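Long-range contacts in probable aminotransferase (PDB 5YKR), which is probably a pyridoxal-phosphate-dependent enzyme of the class-III aminotransferase family, working as a two-chain assembly: residues Val78-Phe89 and Cys434-His445; Val220-Asn231 and Val254-Thr263. One frame throughout, in Å; residues are numbered along the deposited sequence.

Contact 1 of 2, residues Val78-Phe89 and Cys434-His445; sequences VDFALGDSGAMF and CPATRAEDVELH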
loop_
_atom_site.group_PDB
_atom_site.type_symbol
_atom_site.label_atom_id
_atom_site.label_comp_id
_atom_site.label_asym_id
_atom_site.label_seq_id
_atom_site.Cartn_x
_atom_site.Cartn_y
_atom_site.Cartn_z
ATOM N N VAL A 78 23.065 -0.968 18.193
ATOM C CA VAL A 78 23.429 -0.663 16.826
ATOM C C VAL A 78 22.499 -1.509 15.936
ATOM O O VAL A 78 22.229 -2.694 16.182
ATOM C CB VAL A 78 24.901 -0.892 16.427
ATOM C CG1 VAL A 78 25.393 -2.180 16.874
ATOM C CG2 VAL A 78 25.072 -0.821 14.929
ATOM N N ASP A 79 21.945 -0.836 14.928
ATOM C CA ASP A 79 20.896 -1.389 14.078
ATOM C C ASP A 79 21.430 -1.739 12.717
ATOM O O ASP A 79 21.728 -0.844 11.885
ATOM C CB ASP A 79 19.740 -0.392 14.008
ATOM C CG ASP A 79 18.493 -0.979 13.396
ATOM O OD1 ASP A 79 18.524 -2.148 12.940
ATOM O OD2 ASP A 79 17.466 -0.248 13.313
ATOM N N PHE A 80 21.541 -3.061 12.457
ATOM C CA PHE A 80 21.802 -3.615 11.135
ATOM C C PHE A 80 20.540 -4.165 10.424
ATOM O O PHE A 80 20.613 -4.699 9.312
ATOM C CB PHE A 80 22.881 -4.739 11.219
ATOM C CG PHE A 80 24.274 -4.259 11.525
ATOM C CD1 PHE A 80 25.044 -3.704 10.540
ATOM C CD2 PHE A 80 24.775 -4.282 12.807
ATOM C CE1 PHE A 80 26.319 -3.253 10.791
ATOM C CE2 PHE A 80 26.066 -3.822 13.068
ATOM C CZ PHE A 80 26.822 -3.340 12.066
ATOM N N ALA A 81 19.408 -4.050 11.123
ATOM C CA ALA A 81 18.090 -4.443 10.585
ATOM C C ALA A 81 17.439 -3.335 9.762
ATOM O O ALA A 81 16.863 -3.580 8.690
ATOM C CB ALA A 81 17.179 -4.805 11.748
ATOM N N LEU A 82 17.549 -2.110 10.297
ATOM C CA LEU A 82 17.151 -0.877 9.578
ATOM C C LEU A 82 15.731 -1.009 9.012
ATOM O O LEU A 82 15.484 -0.802 7.803
ATOM C CB LEU A 82 18.181 -0.513 8.526
ATOM C CG LEU A 82 19.558 -0.165 9.096
ATOM C CD1 LEU A 82 20.571 0.055 7.970
ATOM C CD2 LEU A 82 19.478 1.075 9.999
ATOM N N GLY A 83 14.797 -1.383 9.887
ATOM C CA GLY A 83 13.388 -1.449 9.461
ATOM C C GLY A 83 13.136 -2.535 8.432
ATOM O O GLY A 83 12.260 -2.433 7.598
ATOM N N ASP A 84 13.884 -3.619 8.529
ATOM C CA ASP A 84 13.898 -4.665 7.489
ATOM C C ASP A 84 14.120 -4.066 6.121
ATOM O O ASP A 84 13.385 -4.349 5.172
ATOM C CB ASP A 84 12.639 -5.540 7.556
ATOM C CG ASP A 84 12.750 -6.763 6.723
ATOM O OD1 ASP A 84 13.851 -7.428 6.795
ATOM O OD2 ASP A 84 11.756 -7.117 6.060
ATOM N N SER A 85 15.116 -3.163 6.064
ATOM C CA SER A 85 15.503 -2.435 4.855
ATOM C C SER A 85 14.636 -1.186 4.542
ATOM O O SER A 85 15.028 -0.388 3.708
ATOM C CB SER A 85 15.684 -3.371 3.645
ATOM O OG SER A 85 16.497 -4.451 4.041
ATOM N N GLY A 86 13.496 -0.993 5.245
ATOM C CA GLY A 86 12.689 0.224 5.066
ATOM C C GLY A 86 13.449 1.511 5.439
ATOM O O GLY A 86 13.151 2.601 4.975
ATOM N N ALA A 87 14.414 1.364 6.316
ATOM C CA ALA A 87 15.312 2.443 6.739
ATOM C C ALA A 87 16.765 2.208 6.291
ATOM O O ALA A 87 17.714 2.497 7.016
ATOM C CB ALA A 87 15.237 2.651 8.267
ATOM N N MET A 88 16.933 1.655 5.101
ATOM C CA MET A 88 18.234 1.277 4.573
ATOM C C MET A 88 19.319 2.343 4.685
ATOM O O MET A 88 20.508 1.998 4.882
ATOM C CB MET A 88 18.075 0.886 3.086
ATOM C CG MET A 88 19.382 0.691 2.363
ATOM S SD MET A 88 19.088 0.043 0.731
ATOM C CE MET A 88 20.754 0.079 0.173
ATOM N N PHE A 89 18.946 3.606 4.519
ATOM C CA PHE A 89 19.939 4.685 4.631
ATOM C C PHE A 89 20.065 5.325 5.989
ATOM O O PHE A 89 20.707 6.368 6.127
ATOM C CB PHE A 89 19.739 5.708 3.501
ATOM C CG PHE A 89 19.868 5.086 2.157
ATOM C CD1 PHE A 89 21.134 4.938 1.596
ATOM C CD2 PHE A 89 18.751 4.635 1.471
ATOM C CE1 PHE A 89 21.296 4.285 0.425
ATOM C CE2 PHE A 89 18.917 3.930 0.276
ATOM C CZ PHE A 89 20.207 3.793 -0.223
ATOM N N CYS A 434 24.581 1.387 6.603
ATOM C CA CYS A 434 24.077 2.672 6.158
ATOM C C CYS A 434 25.159 3.730 6.341
ATOM O O CYS A 434 26.212 3.440 6.915
ATOM C CB CYS A 434 22.788 3.046 6.915
ATOM S SG CYS A 434 22.978 3.415 8.630
ATOM N N PRO A 435 24.914 4.957 5.879
ATOM C CA PRO A 435 25.976 5.981 6.022
ATOM C C PRO A 435 26.393 6.270 7.455
ATOM O O PRO A 435 27.539 6.671 7.668
ATOM C CB PRO A 435 25.346 7.212 5.367
ATOM C CG PRO A 435 24.444 6.651 4.359
ATOM C CD PRO A 435 23.833 5.436 5.014
ATOM N N ALA A 436 25.482 6.026 8.425
ATOM C CA ALA A 436 25.760 6.253 9.844
ATOM C C ALA A 436 26.464 5.055 10.553
ATOM O O ALA A 436 26.924 5.198 11.698
ATOM C CB ALA A 436 24.498 6.606 10.580
ATOM N N THR A 437 26.553 3.901 9.888
ATOM C CA THR A 437 27.262 2.755 10.478
ATOM C C THR A 437 28.747 3.105 10.666
ATOM O O THR A 437 29.346 3.803 9.817
ATOM C CB THR A 437 27.110 1.492 9.617
ATOM O OG1 THR A 437 25.706 1.347 9.264
ATOM C CG2 THR A 437 27.668 0.256 10.343
ATOM N N ARG A 438 29.303 2.711 11.801
ATOM C CA ARG A 438 30.708 2.981 12.092
ATOM C C ARG A 438 31.483 1.670 12.171
ATOM O O ARG A 438 30.909 0.605 12.438
ATOM C CB ARG A 438 30.802 3.692 13.452
ATOM C CG ARG A 438 30.113 5.048 13.538
ATOM C CD ARG A 438 29.917 5.499 14.990
ATOM N NE ARG A 438 29.266 4.447 15.815
ATOM C CZ ARG A 438 28.985 4.515 17.123
ATOM N NH1 ARG A 438 29.271 5.611 17.834
ATOM N NH2 ARG A 438 28.376 3.481 17.718
ATOM N N ALA A 439 32.793 1.753 11.968
ATOM C CA ALA A 439 33.648 0.566 12.049
ATOM C C ALA A 439 33.489 -0.167 13.382
ATOM O O ALA A 439 33.419 -1.398 13.420
ATOM C CB ALA A 439 35.094 0.973 11.842
ATOM N N GLU A 440 33.372 0.572 14.476
ATOM C CA GLU A 440 33.147 -0.050 15.784
ATOM C C GLU A 440 31.882 -0.888 15.868
ATOM O O GLU A 440 31.807 -1.858 16.634
ATOM C CB GLU A 440 33.222 0.970 16.956
ATOM C CG GLU A 440 32.129 2.013 16.991
ATOM C CD GLU A 440 32.379 3.137 17.991
ATOM O OE1 GLU A 440 32.233 2.875 19.216
ATOM O OE2 GLU A 440 32.698 4.272 17.548
ATOM N N ASP A 441 30.864 -0.482 15.108
ATOM C CA ASP A 441 29.594 -1.193 15.125
ATOM C C ASP A 441 29.754 -2.547 14.431
ATOM O O ASP A 441 29.235 -3.571 14.895
ATOM C CB ASP A 441 28.549 -0.398 14.340
ATOM C CG ASP A 441 28.268 0.970 14.897
ATOM O OD1 ASP A 441 28.469 1.199 16.115
ATOM O OD2 ASP A 441 27.838 1.840 14.068
ATOM N N VAL A 442 30.493 -2.546 13.339
ATOM C CA VAL A 442 30.824 -3.785 12.643
ATOM C C VAL A 442 31.672 -4.702 13.542
ATOM O O VAL A 442 31.423 -5.923 13.606
ATOM C CB VAL A 442 31.528 -3.488 11.320
ATOM C CG1 VAL A 442 32.040 -4.765 10.688
ATOM C CG2 VAL A 442 30.599 -2.759 10.379
ATOM N N GLU A 443 32.646 -4.128 14.241
ATOM C CA GLU A 443 33.465 -4.924 15.146
ATOM C C GLU A 443 32.627 -5.552 16.254
ATOM O O GLU A 443 32.869 -6.717 16.649
ATOM C CB GLU A 443 34.624 -4.044 15.706
ATOM C CG GLU A 443 35.621 -3.645 14.627
ATOM C CD GLU A 443 36.466 -2.361 14.899
ATOM O OE1 GLU A 443 36.523 -1.821 16.050
ATOM O OE2 GLU A 443 37.104 -1.877 13.920
ATOM N N LEU A 444 31.653 -4.816 16.766
ATOM C CA LEU A 444 30.772 -5.373 17.803
ATOM C C LEU A 444 29.971 -6.541 17.239
ATOM O O LEU A 444 29.904 -7.629 17.845
ATOM C CB LEU A 444 29.852 -4.307 18.383
ATOM C CG LEU A 444 28.838 -4.763 19.447
ATOM C CD1 LEU A 444 29.556 -5.323 20.687
ATOM C CD2 LEU A 444 27.931 -3.633 19.848
ATOM N N HIS A 445 29.329 -6.350 16.098
ATOM C CA HIS A 445 28.668 -7.481 15.433
ATOM C C HIS A 445 29.579 -8.697 15.342
ATOM O O HIS A 445 29.180 -9.831 15.655
ATOM C CB HIS A 445 28.219 -7.052 14.021
ATOM C CG HIS A 445 27.680 -8.191 13.196
ATOM N ND1 HIS A 445 28.454 -9.000 12.377
ATOM C CD2 HIS A 445 26.412 -8.644 13.076
ATOM C CE1 HIS A 445 27.688 -9.916 11.816
ATOM N NE2 HIS A 445 26.434 -9.700 12.202
HETATM O O HOH W 1 23.701 -0.367 9.975
HETATM O O HOH W 2 22.564 6.999 8.093
#
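Val78 and Phe80 press against the first turns of helix 439-456, joining the end of strand 76-79 in a small mixed sheet to the C-terminal helix of this class-III aminotransferase. Val78 reaches out with CG2, which lies anti to the backbone N and meets Asp441 CB at 3.6 Å, while its CG1 packs against Leu444 CD2, the two side chains running in opposite directions. The ring of Phe80 turns its edge to the peptide between Asp441 and Val442, with CE2 3.7 Å from Asp441 O; CE1 lies 3.8 Å from Thr437 CG2. His445 points the edge of its imidazole at the face of Phe80, a T-shaped pair with planes 62° apart. Farther along, Cys434 CB rests on Leu82 CD1 (3.9 Å) and against the carbonyl of Met88.

No direct hydrogen bond links the two segments, and water does that work. One water donates to Asp79 O and accepts from Thr437 OG1 at 2.7 Å, while the same hydroxyl oxygen receives Cys434 N. A second water joins Phe89 O to Ala436 N, the latter bond being weak.

Behind this first shell, Asp79 OD1 accepts Ala81 N, closing an Asx turn, and also Leu82 N from the same face of the carboxylate, which widens it to an Asx motif; OD2 is bonded to His91. Asp441 is gripped at the helix start: OD2 accepts Arg438 N, and OD1 uses its syn lone pair to take Arg438 NH2 at 2.8 Å, lying close to the guanidinium plane.

Contact 2 of 2, residues Val220-Asn231 and Val254-Thr263; sequences VAAVLTEPFMTN and VALIIDETHT
Thr230 holds OG1 between its backbone N and carbonyl carbon (chi1 67°), and His262 swings its ring anti to its own carbonyl carbon (chi1 -74°); together these torsions bring hydroxyl and imidazole into line just beyond two neighbouring parallel strands. Strands 220-225 and 255-259, connected through helix 241-251, form a beta-alpha-beta unit in the large mixed sheet characteristic of fold-type I pyridoxal-phosphate enzymes.

The bond from His262 ND1 to Thr230 OG1 is 2.8 Å long and lies in the plane of the ring. Thr230 has a second bond: OG1 donates to the syn lone pair of Glu226 OE2 at 2.6 Å, while Thr230 N binds Glu226 OE1, so both carboxylate oxygens are held and the rotation of the buried group is fixed. Asn231 ND2 sits at the edge of the same imidazole, 3.2 Å from His262 CE1; Asn231 OD1 makes a weak hydrogen bond to O3 of the modified lysine LLP at position 286, which places this end of the unit beside the cofactor.

Between the strands, amides and carbonyls alternate in parallel fashion from Ala221 to Asp259. Ile257 packs on one face of the sheet with two branches, CD1 against Ala222 CB and CG2 against Leu224 CD1, both at 3.6 Å, on the side covered by helix 139-154. On the other face Thr225 CG2 runs alongside Ile258 CD1, 3.9 Å away. Past the strand ends, Pro227 CG comes within 3.3 Å of Thr263 OG1, whose hydroxyl donates to Glu260 OE1. A water closes the join, donating to Glu226 OE2 and to Asp259 O (2.8 Å) while accepting Thr263 N.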
loop_
_atom_site.group_PDB
_atom_site.type_symbol
_atom_site.label_atom_id
_atom_site.label_comp_id
_atom_site.label_asym_id
_atom_site.label_seq_id
_atom_site.Cartn_x
_atom_site.Cartn_y
_atom_site.Cartn_z
ATOM N N VAL A 220 2.876 -16.562 -21.443
ATOM C CA VAL A 220 3.549 -15.848 -20.346
ATOM C C VAL A 220 3.587 -14.337 -20.684
ATOM O O VAL A 220 4.187 -13.918 -21.663
ATOM C CB VAL A 220 4.950 -16.380 -20.106
ATOM C CG1 VAL A 220 5.632 -15.553 -19.023
ATOM C CG2 VAL A 220 4.870 -17.864 -19.680
ATOM N N ALA A 221 2.948 -13.545 -19.840
ATOM C CA ALA A 221 2.944 -12.100 -19.968
ATOM C C ALA A 221 4.272 -11.488 -19.490
ATOM O O ALA A 221 4.740 -10.469 -20.058
ATOM C CB ALA A 221 1.804 -11.514 -19.183
ATOM N N ALA A 222 4.848 -12.037 -18.442
ATOM C CA ALA A 222 6.036 -11.449 -17.815
ATOM C C ALA A 222 6.826 -12.495 -17.025
ATOM O O ALA A 222 6.229 -13.453 -16.510
ATOM C CB ALA A 222 5.643 -10.311 -16.901
ATOM N N VAL A 223 8.121 -12.194 -16.867
ATOM C CA VAL A 223 8.972 -12.819 -15.881
ATOM C C VAL A 223 9.205 -11.767 -14.800
ATOM O O VAL A 223 9.673 -10.663 -15.113
ATOM C CB VAL A 223 10.335 -13.280 -16.456
ATOM C CG1 VAL A 223 11.244 -13.771 -15.356
ATOM C CG2 VAL A 223 10.142 -14.353 -17.517
ATOM N N LEU A 224 8.930 -12.107 -13.557
ATOM C CA LEU A 224 9.145 -11.228 -12.398
ATOM C C LEU A 224 10.279 -11.832 -11.568
ATOM O O LEU A 224 10.184 -13.027 -11.154
ATOM C CB LEU A 224 7.887 -11.116 -11.519
ATOM C CG LEU A 224 7.986 -10.375 -10.187
ATOM C CD1 LEU A 224 8.473 -8.930 -10.372
ATOM C CD2 LEU A 224 6.669 -10.376 -9.496
ATOM N N THR A 225 11.335 -11.060 -11.304
ATOM C CA THR A 225 12.473 -11.598 -10.549
ATOM C C THR A 225 13.300 -10.498 -9.894
ATOM O O THR A 225 13.446 -9.402 -10.458
ATOM C CB THR A 225 13.386 -12.453 -11.437
ATOM O OG1 THR A 225 14.372 -13.151 -10.639
ATOM C CG2 THR A 225 14.065 -11.648 -12.550
ATOM N N GLU A 226 13.896 -10.808 -8.747
ATOM C CA GLU A 226 15.065 -10.051 -8.297
ATOM C C GLU A 226 16.218 -10.394 -9.242
ATOM O O GLU A 226 16.294 -11.507 -9.774
ATOM C CB GLU A 226 15.456 -10.410 -6.883
ATOM C CG GLU A 226 14.438 -10.033 -5.817
ATOM C CD GLU A 226 15.036 -10.308 -4.455
ATOM O OE1 GLU A 226 14.953 -11.498 -3.983
ATOM O OE2 GLU A 226 15.635 -9.384 -3.858
ATOM N N PRO A 227 17.168 -9.471 -9.424
ATOM C CA PRO A 227 18.349 -9.823 -10.235
ATOM C C PRO A 227 19.364 -10.712 -9.523
ATOM O O PRO A 227 20.268 -11.271 -10.152
ATOM C CB PRO A 227 18.922 -8.443 -10.588
ATOM C CG PRO A 227 18.560 -7.578 -9.420
ATOM C CD PRO A 227 17.231 -8.075 -8.923
ATOM N N PHE A 228 19.196 -10.806 -8.207
ATOM C CA PHE A 228 20.060 -11.573 -7.305
ATOM C C PHE A 228 19.103 -11.886 -6.163
ATOM O O PHE A 228 18.514 -10.947 -5.612
ATOM C CB PHE A 228 21.234 -10.644 -6.948
ATOM C CG PHE A 228 22.338 -11.255 -6.141
ATOM C CD1 PHE A 228 22.156 -11.705 -4.853
ATOM C CD2 PHE A 228 23.624 -11.239 -6.666
ATOM C CE1 PHE A 228 23.220 -12.228 -4.138
ATOM C CE2 PHE A 228 24.692 -11.765 -5.982
ATOM C CZ PHE A 228 24.480 -12.245 -4.711
ATOM N N MET A 229 18.806 -13.171 -5.910
ATOM C CA MET A 229 17.739 -13.451 -4.948
ATOM C C MET A 229 18.223 -13.121 -3.538
ATOM O O MET A 229 19.377 -13.412 -3.186
ATOM C CB MET A 229 17.249 -14.899 -5.033
ATOM C CG MET A 229 16.859 -15.304 -6.423
ATOM S SD MET A 229 16.199 -17.003 -6.553
ATOM C CE MET A 229 14.637 -16.872 -5.668
ATOM N N THR A 230 17.358 -12.545 -2.726
ATOM C CA THR A 230 17.712 -12.112 -1.372
ATOM C C THR A 230 16.766 -12.559 -0.302
ATOM O O THR A 230 16.971 -12.252 0.866
ATOM C CB THR A 230 17.818 -10.575 -1.275
ATOM O OG1 THR A 230 16.527 -9.996 -1.463
ATOM C CG2 THR A 230 18.821 -10.030 -2.302
ATOM N N ASN A 231 15.746 -13.330 -0.669
ATOM C CA ASN A 231 14.690 -13.685 0.269
ATOM C C ASN A 231 14.610 -15.179 0.579
ATOM O O ASN A 231 13.565 -15.672 1.002
ATOM C CB ASN A 231 13.377 -13.086 -0.219
ATOM C CG ASN A 231 13.341 -11.566 -0.135
ATOM O OD1 ASN A 231 13.121 -10.816 -1.169
ATOM N ND2 ASN A 231 13.462 -11.103 1.061
ATOM N N VAL A 254 8.317 -11.504 -24.067
ATOM C CA VAL A 254 7.886 -11.591 -22.683
ATOM C C VAL A 254 8.541 -10.435 -21.890
ATOM O O VAL A 254 9.733 -10.240 -21.989
ATOM C CB VAL A 254 8.262 -12.939 -22.055
ATOM C CG1 VAL A 254 8.035 -12.928 -20.554
ATOM C CG2 VAL A 254 7.463 -14.075 -22.731
ATOM N N ALA A 255 7.745 -9.684 -21.118
ATOM C CA ALA A 255 8.294 -8.600 -20.298
ATOM C C ALA A 255 9.220 -9.122 -19.228
ATOM O O ALA A 255 8.867 -10.075 -18.531
ATOM C CB ALA A 255 7.171 -7.783 -19.683
ATOM N N LEU A 256 10.346 -8.440 -19.028
ATOM C CA LEU A 256 11.293 -8.772 -17.977
ATOM C C LEU A 256 11.175 -7.682 -16.894
ATOM O O LEU A 256 11.528 -6.502 -17.143
ATOM C CB LEU A 256 12.730 -8.808 -18.521
ATOM C CG LEU A 256 13.822 -9.085 -17.507
ATOM C CD1 LEU A 256 13.585 -10.376 -16.777
ATOM C CD2 LEU A 256 15.193 -9.031 -18.207
ATOM N N ILE A 257 10.669 -8.085 -15.727
ATOM C CA ILE A 257 10.477 -7.170 -14.602
ATOM C C ILE A 257 11.545 -7.471 -13.564
ATOM O O ILE A 257 11.599 -8.589 -13.015
ATOM C CB ILE A 257 9.095 -7.353 -13.934
ATOM C CG1 ILE A 257 7.954 -7.331 -14.958
ATOM C CG2 ILE A 257 8.923 -6.303 -12.820
ATOM C CD1 ILE A 257 6.678 -7.897 -14.391
ATOM N N ILE A 258 12.367 -6.444 -13.273
ATOM C CA ILE A 258 13.479 -6.581 -12.330
ATOM C C ILE A 258 13.103 -5.808 -11.061
ATOM O O ILE A 258 12.891 -4.595 -11.081
ATOM C CB ILE A 258 14.795 -6.074 -12.929
ATOM C CG1 ILE A 258 15.152 -6.881 -14.201
ATOM C CG2 ILE A 258 15.891 -6.124 -11.905
ATOM C CD1 ILE A 258 15.412 -8.315 -13.987
ATOM N N ASP A 259 12.977 -6.549 -9.961
ATOM C CA ASP A 259 12.579 -6.046 -8.648
ATOM C C ASP A 259 13.831 -5.847 -7.791
ATOM O O ASP A 259 14.468 -6.806 -7.355
ATOM C CB ASP A 259 11.618 -7.044 -7.973
ATOM C CG ASP A 259 11.099 -6.577 -6.638
ATOM O OD1 ASP A 259 11.548 -5.549 -6.090
ATOM O OD2 ASP A 259 10.195 -7.333 -6.101
ATOM N N GLU A 260 14.156 -4.559 -7.555
ATOM C CA GLU A 260 15.378 -4.135 -6.894
ATOM C C GLU A 260 15.140 -3.654 -5.477
ATOM O O GLU A 260 15.979 -2.976 -4.865
ATOM C CB GLU A 260 16.093 -3.053 -7.702
ATOM C CG GLU A 260 16.589 -3.631 -9.036
ATOM C CD GLU A 260 18.111 -3.554 -9.183
ATOM O OE1 GLU A 260 18.861 -3.673 -8.166
ATOM O OE2 GLU A 260 18.592 -3.434 -10.345
ATOM N N THR A 261 13.985 -4.029 -4.925
ATOM C CA THR A 261 13.634 -3.558 -3.570
ATOM C C THR A 261 14.727 -3.838 -2.512
ATOM O O THR A 261 14.898 -3.068 -1.569
ATOM C CB THR A 261 12.244 -4.084 -3.205
ATOM O OG1 THR A 261 11.281 -3.542 -4.124
ATOM C CG2 THR A 261 11.841 -3.718 -1.799
ATOM N N HIS A 262 15.404 -4.989 -2.634
ATOM C CA HIS A 262 16.610 -5.293 -1.856
ATOM C C HIS A 262 17.905 -5.052 -2.589
ATOM O O HIS A 262 18.879 -4.591 -1.966
ATOM C CB HIS A 262 16.599 -6.697 -1.297
ATOM C CG HIS A 262 15.689 -6.907 -0.141
ATOM N ND1 HIS A 262 15.322 -8.173 0.281
ATOM C CD2 HIS A 262 15.188 -6.043 0.775
ATOM C CE1 HIS A 262 14.573 -8.067 1.368
ATOM N NE2 HIS A 262 14.467 -6.787 1.694
ATOM N N THR A 263 17.993 -5.406 -3.863
ATOM C CA THR A 263 19.253 -5.332 -4.602
ATOM C C THR A 263 19.698 -3.896 -4.900
ATOM O O THR A 263 20.820 -3.717 -5.383
ATOM C CB THR A 263 19.239 -6.193 -5.841
ATOM O OG1 THR A 263 18.173 -5.757 -6.689
ATOM C CG2 THR A 263 19.055 -7.685 -5.474
HETATM O O HOH W 3 15.621 -6.921 -4.784
#

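Contacts 1 and 2 lie on opposite sides of the chain's centre, their own centres about 26 Å apart. In sequence, contact 1 encloses contact 2: 78-89 comes first, then 220-231 and 254-263, and finally 434-445. The two use different sheets, a small four-stranded one at contact 1 and the seven-stranded one at contact 2. They nevertheless touch, Ser85 OG lying 3.9 Å from His262 CD2. Segment 78-89, mostly loop, thus runs from the C-terminal helix to the turn that follows strand 255-259, near the modified lysine, and it also packs against the second subunit, with Ala87 on Thr109 of that chain. It therefore connects the C-terminal helix with the cofactor end of the central sheet and with the subunit interface.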